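Local coordinates for protein alkaline serine protease (Pseudoalteromonas sp., PDB 1Y9Z) that probably hydrolyses peptide bonds in proteins as a subtilisin-like alkaline serine protease from a cold-adapted Antarctic bacterium, at residues G22-D30 with C117-M128; G150-G158 with P168-V177. All blocks are in the same frame, centred on the assembly; numbering follows the deposited sequence.

Contact 1: residues G22-D30 with C117-M128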
loop_
_atom_site.group_PDB
_atom_site.type_symbol
_atom_site.label_atom_id
_atom_site.label_comp_id
_atom_site.label_asym_id
_atom_site.label_seq_id
_atom_site.Cartn_x
_atom_site.Cartn_y
_atom_site.Cartn_z
ATOM N N GLY A 22 -18.942 -13.172 -6.013
ATOM C CA GLY A 22 -19.486 -13.027 -7.350
ATOM C C GLY A 22 -20.789 -12.247 -7.324
ATOM O O GLY A 22 -21.284 -11.824 -8.372
ATOM N N ASN A 23 -21.358 -12.055 -6.137
ATOM C CA ASN A 23 -22.603 -11.303 -6.041
ATOM C C ASN A 23 -22.338 -9.813 -5.845
ATOM O O ASN A 23 -23.270 -9.015 -5.754
ATOM C CB ASN A 23 -23.509 -11.872 -4.926
ATOM C CG ASN A 23 -22.948 -11.680 -3.521
ATOM O OD1 ASN A 23 -23.221 -12.485 -2.623
ATOM N ND2 ASN A 23 -22.197 -10.610 -3.311
ATOM N N ARG A 24 -21.056 -9.447 -5.805
ATOM C CA ARG A 24 -20.637 -8.055 -5.637
ATOM C C ARG A 24 -19.788 -7.592 -6.823
ATOM O O ARG A 24 -19.165 -8.398 -7.515
ATOM C CB ARG A 24 -19.778 -7.884 -4.373
ATOM C CG ARG A 24 -20.429 -8.235 -3.041
ATOM C CD ARG A 24 -21.541 -7.270 -2.668
ATOM N NE ARG A 24 -22.769 -7.550 -3.402
ATOM C CZ ARG A 24 -23.842 -6.768 -3.387
ATOM N NH1 ARG A 24 -24.918 -7.103 -4.085
ATOM N NH2 ARG A 24 -23.841 -5.646 -2.679
ATOM N N THR A 25 -19.774 -6.284 -7.047
ATOM C CA THR A 25 -18.962 -5.703 -8.107
ATOM C C THR A 25 -18.260 -4.477 -7.542
ATOM O O THR A 25 -18.905 -3.584 -6.990
ATOM C CB THR A 25 -19.800 -5.265 -9.329
ATOM O OG1 THR A 25 -20.380 -6.416 -9.953
ATOM C CG2 THR A 25 -18.918 -4.548 -10.347
ATOM N N ILE A 26 -16.936 -4.454 -7.650
ATOM C CA ILE A 26 -16.164 -3.317 -7.172
ATOM C C ILE A 26 -15.534 -2.630 -8.378
ATOM O O ILE A 26 -14.941 -3.282 -9.236
ATOM C CB ILE A 26 -15.064 -3.740 -6.160
ATOM C CG1 ILE A 26 -14.219 -2.520 -5.777
ATOM C CG2 ILE A 26 -14.189 -4.845 -6.742
ATOM C CD1 ILE A 26 -13.350 -2.727 -4.557
ATOM N N CYS A 27 -15.695 -1.314 -8.449
ATOM C CA CYS A 27 -15.152 -0.533 -9.551
ATOM C C CYS A 27 -13.964 0.276 -9.081
ATOM O O CYS A 27 -14.053 1.018 -8.101
ATOM C CB CYS A 27 -16.215 0.411 -10.091
ATOM S SG CYS A 27 -15.845 1.245 -11.669
ATOM N N ILE A 28 -12.856 0.123 -9.794
ATOM C CA ILE A 28 -11.626 0.827 -9.474
ATOM C C ILE A 28 -11.430 1.994 -10.437
ATOM O O ILE A 28 -11.177 1.796 -11.629
ATOM C CB ILE A 28 -10.404 -0.109 -9.588
ATOM C CG1 ILE A 28 -10.610 -1.352 -8.721
ATOM C CG2 ILE A 28 -9.150 0.623 -9.154
ATOM C CD1 ILE A 28 -9.547 -2.423 -8.922
ATOM N N ILE A 29 -11.577 3.212 -9.923
ATOM C CA ILE A 29 -11.372 4.413 -10.728
ATOM C C ILE A 29 -9.918 4.772 -10.458
ATOM O O ILE A 29 -9.569 5.216 -9.362
ATOM C CB ILE A 29 -12.306 5.554 -10.276
ATOM C CG1 ILE A 29 -13.764 5.138 -10.493
ATOM C CG2 ILE A 29 -11.986 6.832 -11.041
ATOM C CD1 ILE A 29 -14.781 6.209 -10.124
ATOM N N ASP A 30 -9.064 4.571 -11.456
ATOM C CA ASP A 30 -7.645 4.814 -11.257
ATOM C C ASP A 30 -6.905 4.916 -12.595
ATOM O O ASP A 30 -7.477 5.363 -13.591
ATOM C CB ASP A 30 -7.076 3.672 -10.401
ATOM C CG ASP A 30 -5.954 4.122 -9.484
ATOM O OD1 ASP A 30 -4.914 4.571 -10.002
ATOM O OD2 ASP A 30 -6.111 4.020 -8.245
ATOM N N CYS A 117 -19.123 3.646 -13.585
ATOM C CA CYS A 117 -18.931 2.511 -12.695
ATOM C C CYS A 117 -20.274 1.866 -12.361
ATOM O O CYS A 117 -20.420 0.644 -12.390
ATOM C CB CYS A 117 -18.301 2.974 -11.390
ATOM S SG CYS A 117 -16.494 3.142 -11.321
ATOM N N VAL A 118 -21.247 2.708 -12.032
ATOM C CA VAL A 118 -22.578 2.248 -11.653
ATOM C C VAL A 118 -23.446 1.782 -12.820
ATOM O O VAL A 118 -23.979 0.671 -12.797
ATOM C CB VAL A 118 -23.332 3.359 -10.881
ATOM C CG1 VAL A 118 -24.755 2.914 -10.575
ATOM C CG2 VAL A 118 -22.590 3.689 -9.595
ATOM N N ASN A 119 -23.587 2.625 -13.839
ATOM C CA ASN A 119 -24.423 2.292 -14.988
ATOM C C ASN A 119 -23.846 1.241 -15.924
ATOM O O ASN A 119 -24.564 0.352 -16.379
ATOM C CB ASN A 119 -24.744 3.553 -15.792
ATOM C CG ASN A 119 -25.442 4.606 -14.963
ATOM O OD1 ASN A 119 -26.344 4.298 -14.183
ATOM N ND2 ASN A 119 -25.036 5.859 -15.132
ATOM N N SER A 120 -22.556 1.348 -16.220
ATOM C CA SER A 120 -21.911 0.397 -17.116
ATOM C C SER A 120 -21.361 -0.823 -16.388
ATOM O O SER A 120 -21.511 -1.952 -16.855
ATOM C CB SER A 120 -20.780 1.081 -17.887
ATOM O OG SER A 120 -21.291 2.060 -18.773
ATOM N N GLY A 121 -20.733 -0.600 -15.239
ATOM C CA GLY A 121 -20.159 -1.709 -14.496
ATOM C C GLY A 121 -21.050 -2.394 -13.478
ATOM O O GLY A 121 -20.729 -3.494 -13.023
ATOM N N GLY A 122 -22.165 -1.762 -13.119
ATOM C CA GLY A 122 -23.065 -2.340 -12.131
ATOM C C GLY A 122 -22.400 -2.405 -10.769
ATOM O O GLY A 122 -22.672 -3.301 -9.971
ATOM N N ALA A 123 -21.537 -1.436 -10.491
ATOM C CA ALA A 123 -20.795 -1.397 -9.237
ATOM C C ALA A 123 -21.619 -1.236 -7.963
ATOM O O ALA A 123 -22.581 -0.468 -7.919
ATOM C CB ALA A 123 -19.750 -0.287 -9.303
ATOM N N ASN A 124 -21.222 -1.971 -6.927
ATOM C CA ASN A 124 -21.857 -1.886 -5.615
ATOM C C ASN A 124 -20.902 -1.056 -4.765
ATOM O O ASN A 124 -21.317 -0.321 -3.869
ATOM C CB ASN A 124 -21.998 -3.267 -4.974
ATOM C CG ASN A 124 -22.840 -4.210 -5.798
ATOM O OD1 ASN A 124 -22.360 -5.248 -6.250
ATOM N ND2 ASN A 124 -24.105 -3.859 -5.995
ATOM N N VAL A 125 -19.612 -1.202 -5.057
ATOM C CA VAL A 125 -18.558 -0.485 -4.356
ATOM C C VAL A 125 -17.710 0.263 -5.377
ATOM O O VAL A 125 -17.352 -0.288 -6.418
ATOM C CB VAL A 125 -17.628 -1.458 -3.585
ATOM C CG1 VAL A 125 -16.526 -0.677 -2.874
ATOM C CG2 VAL A 125 -18.434 -2.279 -2.588
ATOM N N VAL A 126 -17.417 1.525 -5.088
ATOM C CA VAL A 126 -16.579 2.331 -5.964
ATOM C C VAL A 126 -15.404 2.788 -5.114
ATOM O O VAL A 126 -15.583 3.490 -4.113
ATOM C CB VAL A 126 -17.336 3.552 -6.523
ATOM C CG1 VAL A 126 -16.396 4.408 -7.358
ATOM C CG2 VAL A 126 -18.510 3.083 -7.379
ATOM N N THR A 127 -14.204 2.368 -5.502
ATOM C CA THR A 127 -13.007 2.709 -4.755
ATOM C C THR A 127 -12.166 3.722 -5.533
ATOM O O THR A 127 -11.876 3.542 -6.721
ATOM C CB THR A 127 -12.216 1.416 -4.412
ATOM O OG1 THR A 127 -11.155 1.720 -3.503
ATOM C CG2 THR A 127 -11.660 0.765 -5.669
ATOM N N MET A 128 -11.792 4.796 -4.847
ATOM C CA MET A 128 -11.049 5.884 -5.464
ATOM C C MET A 128 -9.783 6.273 -4.713
ATOM O O MET A 128 -9.825 7.034 -3.743
ATOM C CB MET A 128 -11.983 7.092 -5.595
ATOM C CG MET A 128 -13.252 6.760 -6.375
ATOM S SD MET A 128 -14.589 7.975 -6.273
ATOM C CE MET A 128 -15.320 7.543 -4.704
HETATM O O HOH W 1 -22.740 -6.910 -8.549
#
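Cys27 and Cys117 are joined covalently, SG to SG at 2.0 Å, tying the middle of strand 25-30 to helix 110-119. Ile29 leans on this disulfide with CG1, 3.5 Å from Cys117 SG, while its CD1 meets Val126 CG1 on the same face of the sheet. On the other face Ile26 CD1 reaches both Val125 CG1 and Thr127 CG2; the hydroxyl of Thr127 turns to Ser376 of helix 368-385.

Asn124 illustrates how one amide can close the start of a strand pair. Asn124 CB lies 3.7 Å from Thr25 O, and chi1 of -60° sets CG anti to the carbonyl carbon, where the amide stacks on the Arg24 guanidinium with the planes 6° apart. Asn124 CG is 3.6 Å from Arg24 NH2. Asn124 OD1 lies over the centre of that face, 3.6 Å from Arg24 CZ. The same Asn124 OD1 accepts a bent bond (137°) from Thr25 N at 2.9 Å, and another from a water shared with Thr25 OG1. Asn124 ND2 sits 3.8 Å from Arg24 NH2. Arg24 also makes a cation-pi contact with Trp383.

Thr25 O accepts from both Asn124 N and Val125 N, and alternating backbone bonds continue the parallel pairing to Ile29. At the C-terminal end of strand 25-30, Asp30 OD1 is hydrogen-bonded to His65 ND1, consistent with the Asp-His pair of the catalytic triad carried by the parallel alpha/beta core of subtilisins.

Contact 2: residues G150-G158 with P168-V177; sequences GVLLIAAAG and PASYDSVMSV. With NA (sodium ion), chain E; NA (sodium ion), chain F; PMS (phenylmethanesulfonic acid), chain H.
Leu153, Ala155 and Ala157 exchange four backbone hydrogen bonds with Met175 and Val177, beginning with Met175 N to Leu153 O at 2.9 Å and closing with Ala157 N to Val177 O, the alternation expected of parallel strands. Water bridges add to them: one links Leu153 N to Ser173 O, another Ala156 O to Ala169 N.

Apolar packing occupies both faces of the pair. Chi1 of -58° lays Ile154 CG1 alongside Met175, 4.0 Å from its SD, and sends Ile154 CG2 to Val177 CG2 at 3.6 Å. An alanine in place of Ile154 would lose both branches and is likely to open a gap beside Met175 and Val177 under helix 368-385. On the opposite face the small Ala155 CB fits among Val174 CG1, Ala169 and the ring of Pro168, which follows a cis peptide bond; Leu153 lies across Val174 at about a right angle.

Ion binding falls to the carbonyl oxygens of residues 169-174. Two type I turns, Pro168 to Tyr171 and Tyr171 to Val174, bring Ala169 O, Tyr171 O and Val174 O to one sodium ion, with Val174 O at 2.2 Å and Gln195 completing the site. A second modelled sodium position, a long 3.0 Å from Val174 O and also near Gln195 and Glu197, lies so close to the first that the two are probably alternatives.

Ligand contact comes at Ala156, whose CB is 3.3 Å from the sulfonate O2S of the bound phenylmethanesulfonic acid. Asn159, just beyond, belongs to the same pocket and is probably the family's oxyanion-hole asparagine; strand 152-156 thus ends by lining the binding pocket at the C-terminal edge of the parallel sheet.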
loop_
_atom_site.group_PDB
_atom_site.type_symbol
_atom_site.label_atom_id
_atom_site.label_comp_id
_atom_site.label_asym_id
_atom_site.label_seq_id
_atom_site.Cartn_x
_atom_site.Cartn_y
_atom_site.Cartn_z
ATOM N N GLY A 150 -27.531 3.239 -2.678
ATOM C CA GLY A 150 -26.958 1.956 -2.308
ATOM C C GLY A 150 -25.539 1.647 -2.750
ATOM O O GLY A 150 -25.097 0.504 -2.631
ATOM N N VAL A 151 -24.819 2.645 -3.254
ATOM C CA VAL A 151 -23.440 2.433 -3.693
ATOM C C VAL A 151 -22.462 2.891 -2.617
ATOM O O VAL A 151 -22.511 4.040 -2.177
ATOM C CB VAL A 151 -23.144 3.208 -4.993
ATOM C CG1 VAL A 151 -21.704 2.959 -5.433
ATOM C CG2 VAL A 151 -24.116 2.786 -6.080
ATOM N N LEU A 152 -21.581 1.990 -2.190
ATOM C CA LEU A 152 -20.591 2.316 -1.166
ATOM C C LEU A 152 -19.396 3.006 -1.820
ATOM O O LEU A 152 -18.773 2.459 -2.735
ATOM C CB LEU A 152 -20.137 1.042 -0.438
ATOM C CG LEU A 152 -19.144 1.189 0.723
ATOM C CD1 LEU A 152 -19.748 2.035 1.835
ATOM C CD2 LEU A 152 -18.790 -0.193 1.255
ATOM N N LEU A 153 -19.089 4.209 -1.343
ATOM C CA LEU A 153 -17.990 5.011 -1.871
ATOM C C LEU A 153 -16.843 5.081 -0.868
ATOM O O LEU A 153 -17.045 5.425 0.300
ATOM C CB LEU A 153 -18.494 6.422 -2.190
ATOM C CG LEU A 153 -19.746 6.492 -3.071
ATOM C CD1 LEU A 153 -20.207 7.935 -3.187
ATOM C CD2 LEU A 153 -19.454 5.901 -4.448
ATOM N N ILE A 154 -15.638 4.771 -1.336
ATOM C CA ILE A 154 -14.451 4.759 -0.488
ATOM C C ILE A 154 -13.300 5.464 -1.207
ATOM O O ILE A 154 -13.077 5.235 -2.393
ATOM C CB ILE A 154 -14.065 3.295 -0.158
ATOM C CG1 ILE A 154 -15.242 2.607 0.544
ATOM C CG2 ILE A 154 -12.823 3.250 0.717
ATOM C CD1 ILE A 154 -15.096 1.103 0.682
ATOM N N ALA A 155 -12.577 6.326 -0.493
ATOM C CA ALA A 155 -11.477 7.069 -1.101
ATOM C C ALA A 155 -10.336 7.388 -0.140
ATOM O O ALA A 155 -10.502 7.359 1.082
ATOM C CB ALA A 155 -12.010 8.358 -1.720
ATOM N N ALA A 156 -9.185 7.723 -0.713
ATOM C CA ALA A 156 -7.973 8.034 0.044
ATOM C C ALA A 156 -7.955 9.425 0.670
ATOM O O ALA A 156 -8.304 10.413 0.027
ATOM C CB ALA A 156 -6.755 7.863 -0.856
ATOM N N ALA A 157 -7.516 9.496 1.924
ATOM C CA ALA A 157 -7.455 10.769 2.636
ATOM C C ALA A 157 -6.382 11.715 2.098
ATOM O O ALA A 157 -6.482 12.926 2.275
ATOM C CB ALA A 157 -7.230 10.523 4.120
ATOM N N GLY A 158 -5.360 11.171 1.445
ATOM C CA GLY A 158 -4.296 12.009 0.907
ATOM C C GLY A 158 -2.987 11.872 1.665
ATOM O O GLY A 158 -2.985 11.529 2.850
ATOM N N PRO A 168 -12.712 13.133 -3.447
ATOM C CA PRO A 168 -13.964 12.864 -2.731
ATOM C C PRO A 168 -13.960 12.315 -1.305
ATOM O O PRO A 168 -15.018 12.268 -0.676
ATOM C CB PRO A 168 -14.687 11.920 -3.682
ATOM C CG PRO A 168 -13.558 11.079 -4.188
ATOM C CD PRO A 168 -12.488 12.116 -4.494
ATOM N N ALA A 169 -12.810 11.898 -0.787
ATOM C CA ALA A 169 -12.769 11.336 0.561
ATOM C C ALA A 169 -13.468 12.171 1.627
ATOM O O ALA A 169 -14.140 11.628 2.503
ATOM C CB ALA A 169 -11.329 11.094 0.979
ATOM N N SER A 170 -13.324 13.489 1.545
ATOM C CA SER A 170 -13.896 14.367 2.558
ATOM C C SER A 170 -15.378 14.732 2.472
ATOM O O SER A 170 -15.853 15.561 3.249
ATOM C CB SER A 170 -13.027 15.619 2.666
ATOM O OG SER A 170 -11.703 15.239 3.024
ATOM N N TYR A 171 -16.106 14.125 1.538
ATOM C CA TYR A 171 -17.551 14.347 1.433
ATOM C C TYR A 171 -18.164 13.350 2.420
ATOM O O TYR A 171 -17.592 12.285 2.658
ATOM C CB TYR A 171 -18.064 14.027 0.025
ATOM C CG TYR A 171 -17.704 15.043 -1.034
ATOM C CD1 TYR A 171 -17.090 14.647 -2.220
ATOM C CD2 TYR A 171 -18.006 16.396 -0.870
ATOM C CE1 TYR A 171 -16.787 15.563 -3.216
ATOM C CE2 TYR A 171 -17.707 17.325 -1.864
ATOM C CZ TYR A 171 -17.099 16.900 -3.034
ATOM O OH TYR A 171 -16.805 17.807 -4.025
ATOM N N ASP A 172 -19.320 13.673 2.985
ATOM C CA ASP A 172 -19.955 12.776 3.949
ATOM C C ASP A 172 -20.428 11.444 3.368
ATOM O O ASP A 172 -20.632 10.479 4.103
ATOM C CB ASP A 172 -21.138 13.474 4.625
ATOM C CG ASP A 172 -20.701 14.578 5.565
ATOM O OD1 ASP A 172 -19.819 14.318 6.409
ATOM O OD2 ASP A 172 -21.245 15.698 5.464
ATOM N N SER A 173 -20.597 11.392 2.051
ATOM C CA SER A 173 -21.067 10.181 1.380
ATOM C C SER A 173 -19.948 9.195 1.058
ATOM O O SER A 173 -20.204 8.116 0.516
ATOM C CB SER A 173 -21.766 10.563 0.076
ATOM O OG SER A 173 -20.856 11.213 -0.799
ATOM N N VAL A 174 -18.720 9.564 1.400
ATOM C CA VAL A 174 -17.552 8.739 1.101
ATOM C C VAL A 174 -16.726 8.412 2.339
ATOM O O VAL A 174 -16.558 9.260 3.218
ATOM C CB VAL A 174 -16.635 9.477 0.090
ATOM C CG1 VAL A 174 -15.464 8.598 -0.313
ATOM C CG2 VAL A 174 -17.442 9.911 -1.125
ATOM N N MET A 175 -16.215 7.184 2.410
ATOM C CA MET A 175 -15.371 6.790 3.533
ATOM C C MET A 175 -13.957 7.301 3.273
ATOM O O MET A 175 -13.339 6.941 2.268
ATOM C CB MET A 175 -15.312 5.267 3.687
ATOM C CG MET A 175 -16.618 4.596 4.055
ATOM S SD MET A 175 -16.369 2.839 4.423
ATOM C CE MET A 175 -15.869 2.923 6.142
ATOM N N SER A 176 -13.449 8.148 4.166
ATOM C CA SER A 176 -12.095 8.676 4.031
ATOM C C SER A 176 -11.148 7.709 4.732
ATOM O O SER A 176 -11.264 7.476 5.936
ATOM C CB SER A 176 -11.997 10.060 4.670
ATOM O OG SER A 176 -10.669 10.545 4.604
ATOM N N VAL A 177 -10.202 7.160 3.977
ATOM C CA VAL A 177 -9.262 6.175 4.499
ATOM C C VAL A 177 -7.859 6.689 4.799
ATOM O O VAL A 177 -7.222 7.316 3.951
ATOM C CB VAL A 177 -9.136 4.993 3.512
ATOM C CG1 VAL A 177 -8.175 3.946 4.064
ATOM C CG2 VAL A 177 -10.503 4.385 3.257
HETATM NA NA NA E . -15.961 11.289 3.976
HETATM NA NA NA F . -15.261 9.941 5.800
HETATM C C PMS H . -2.454 9.400 -4.309
HETATM S S PMS H . -3.573 8.595 -3.137
HETATM C C1 PMS H . -3.176 10.033 -5.525
HETATM C C2 PMS H . -3.597 11.409 -5.425
HETATM C C3 PMS H . -4.265 12.033 -6.525
HETATM C C4 PMS H . -4.493 11.238 -7.715
HETATM C C5 PMS H . -4.083 9.887 -7.820
HETATM C C6 PMS H . -3.411 9.221 -6.747
HETATM O O2S PMS H . -4.799 9.385 -3.087
HETATM O O1S PMS H . -2.959 8.545 -1.831
HETATM O O HOH W 2 -19.821 5.395 1.164
HETATM O O HOH W 3 -10.013 11.683 -1.846
#

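Contact 1 and contact 2 sit about 14 Å apart, centre to centre, in one predominantly parallel sheet, and the first closes before the second opens along the chain. Strands 25-30, 125-128, 152-156 and 174-180 lie next to one another in that order, so the two contacts are successive strand pairs; Met128 N to Ile154 O at 2.8 Å, a probable hydrogen bond, is one of the links between them. Helix 368-385 packs against both. The sheet thus exemplifies how an alpha/beta fold assembles an active site: C-terminal strand ends from separate pairs bring Asp30, through His65, and Ala156 to the region where phenylmethanesulfonic acid is bound, while the sodium sites lie at contact 2.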